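PDB 3WUD: galectin from Xenopus laevis, which binds lactose and laminin as a proto-type galectin, and probably recognises other beta-galactosides. Local coordinates for residues G24-D29 against D126-K131. Residues are numbered along the deposited sequence; the frame is centred on the assembly and turned at random.
Sequences GFIPKD and DGIELK
F25 and E129 face each other as a hydrogen-bonded antiparallel pair, gripped by two backbone bonds: F25 N gives to E129 O at 2.8 Å, and E129 N returns a bond to F25 O at 2.9 Å. Both side chains rise from the same exposed face of the sheet, their CB atoms 4.4 Å apart. The E129 chain runs extended beyond CG and crosses P27, bringing OE2 within 4.1 Å of P27 CG. At the end of the pairing the edge of the P27 ring comes up to the backbone, with CD 3.2 Å from G127 O. I128 works the other face. Its CG1, anti to the backbone N (chi1 -180°), passes 3.6 Å from F25 O and carries CD1 against the G24 backbone, 3.9 Å from G24 CA. G24 and L130 form the next, non-hydrogen-bonded pair. I26 meets CD1 of I128 more loosely, through CG1. Inward, I26 and I128 both pack on F33 and T88 between the two sheets of the galectin sandwich. Strand 19-26 lies between 86-95 and 129-135, the edge strand within this chain. There L130 packs on M9 of the second subunit, and K131, which also makes backbone hydrogen bonds to that subunit, packs on its S134.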
loop_
_atom_site.group_PDB
_atom_site.type_symbol
_atom_site.label_atom_id
_atom_site.label_comp_id
_atom_site.label_asym_id
_atom_site.label_seq_id
_atom_site.Cartn_x
_atom_site.Cartn_y
_atom_site.Cartn_z
ATOM N N GLY A 24 2.052 5.953 -9.780
ATOM C CA GLY A 24 2.777 4.798 -10.248
ATOM C C GLY A 24 3.493 5.167 -11.541
ATOM O O GLY A 24 3.185 6.202 -12.147
ATOM N N PHE A 25 4.367 4.267 -12.006
ATOM C CA PHE A 25 5.124 4.479 -13.233
ATOM C C PHE A 25 4.669 3.475 -14.285
ATOM O O PHE A 25 4.638 2.308 -14.021
ATOM C CB PHE A 25 6.658 4.351 -13.020
ATOM C CG PHE A 25 7.475 4.735 -14.253
ATOM C CD1 PHE A 25 7.936 6.033 -14.424
ATOM C CD2 PHE A 25 7.761 3.787 -15.211
ATOM C CE1 PHE A 25 8.676 6.378 -15.551
ATOM C CE2 PHE A 25 8.515 4.118 -16.359
ATOM C CZ PHE A 25 8.942 5.407 -16.524
ATOM N N ILE A 26 4.290 3.988 -15.455
ATOM C CA ILE A 26 3.841 3.152 -16.527
ATOM C C ILE A 26 5.076 2.801 -17.375
ATOM O O ILE A 26 5.635 3.709 -17.927
ATOM C CB ILE A 26 2.824 3.851 -17.416
ATOM C CG1 ILE A 26 1.610 4.340 -16.637
ATOM C CG2 ILE A 26 2.383 2.921 -18.505
ATOM C CD1 ILE A 26 0.853 5.461 -17.320
ATOM N N PRO A 27 5.448 1.517 -17.460
ATOM C CA PRO A 27 6.529 1.025 -18.307
ATOM C C PRO A 27 6.413 1.517 -19.760
ATOM O O PRO A 27 5.316 1.698 -20.344
ATOM C CB PRO A 27 6.386 -0.502 -18.246
ATOM C CG PRO A 27 5.528 -0.781 -17.025
ATOM C CD PRO A 27 4.669 0.398 -16.869
ATOM N N LYS A 28 7.578 1.701 -20.373
ATOM C CA LYS A 28 7.622 2.342 -21.690
ATOM C C LYS A 28 6.915 1.480 -22.772
ATOM O O LYS A 28 6.431 2.004 -23.818
ATOM C CB LYS A 28 9.118 2.601 -22.061
ATOM C CG LYS A 28 9.336 3.094 -23.493
ATOM C CD LYS A 28 8.495 4.363 -23.753
ATOM C CE LYS A 28 9.154 5.359 -24.704
ATOM N NZ LYS A 28 8.549 6.713 -24.458
ATOM N N ASP A 29 6.864 0.188 -22.543
ATOM C CA ASP A 29 6.245 -0.729 -23.505
ATOM C C ASP A 29 4.893 -1.300 -23.017
ATOM O O ASP A 29 4.464 -2.351 -23.495
ATOM C CB ASP A 29 7.178 -1.897 -23.727
ATOM C CG ASP A 29 7.420 -2.687 -22.468
ATOM O OD1 ASP A 29 7.034 -2.214 -21.361
ATOM O OD2 ASP A 29 8.019 -3.774 -22.590
ATOM N N ASP A 126 -1.792 -3.963 -11.704
ATOM C CA ASP A 126 -1.035 -4.802 -12.612
ATOM C C ASP A 126 -0.600 -3.890 -13.786
ATOM O O ASP A 126 -1.347 -3.046 -14.216
ATOM C CB ASP A 126 -1.917 -5.961 -13.097
ATOM C CG ASP A 126 -1.165 -7.014 -13.923
ATOM O OD1 ASP A 126 0.087 -7.259 -13.767
ATOM O OD2 ASP A 126 -1.867 -7.636 -14.738
ATOM N N GLY A 127 0.633 -4.011 -14.227
ATOM C CA GLY A 127 1.090 -3.251 -15.379
ATOM C C GLY A 127 1.591 -1.840 -15.084
ATOM O O GLY A 127 1.914 -1.094 -16.014
ATOM N N ILE A 128 1.620 -1.481 -13.800
ATOM C CA ILE A 128 2.018 -0.161 -13.362
ATOM C C ILE A 128 2.840 -0.350 -12.093
ATOM O O ILE A 128 2.435 -1.096 -11.237
ATOM C CB ILE A 128 0.784 0.816 -13.186
ATOM C CG1 ILE A 128 1.253 2.197 -12.733
ATOM C CG2 ILE A 128 -0.291 0.270 -12.244
ATOM C CD1 ILE A 128 0.136 3.208 -12.660
ATOM N N GLU A 129 3.950 0.350 -11.976
ATOM C CA GLU A 129 4.845 0.185 -10.842
ATOM C C GLU A 129 4.442 1.144 -9.735
ATOM O O GLU A 129 4.302 2.321 -9.961
ATOM C CB GLU A 129 6.295 0.367 -11.277
ATOM C CG GLU A 129 6.660 -0.633 -12.365
ATOM C CD GLU A 129 8.123 -0.582 -12.784
ATOM O OE1 GLU A 129 8.992 -0.539 -11.861
ATOM O OE2 GLU A 129 8.400 -0.585 -14.037
ATOM N N LEU A 130 4.294 0.643 -8.520
ATOM C CA LEU A 130 3.876 1.525 -7.441
ATOM C C LEU A 130 4.958 2.546 -7.164
ATOM O O LEU A 130 6.156 2.215 -7.044
ATOM C CB LEU A 130 3.613 0.712 -6.165
ATOM C CG LEU A 130 3.277 1.433 -4.904
ATOM C CD1 LEU A 130 1.960 2.186 -4.958
ATOM C CD2 LEU A 130 3.252 0.368 -3.791
ATOM N N LYS A 131 4.523 3.781 -6.974
ATOM C CA LYS A 131 5.397 4.828 -6.428
ATOM C C LYS A 131 4.822 5.207 -5.059
ATOM O O LYS A 131 5.566 5.203 -4.105
ATOM C CB LYS A 131 5.490 6.032 -7.400
ATOM C CG LYS A 131 6.122 7.325 -6.863
ATOM C CD LYS A 131 7.524 7.180 -6.333
ATOM C CE LYS A 131 7.874 8.368 -5.413
ATOM N NZ LYS A 131 6.719 8.855 -4.544
#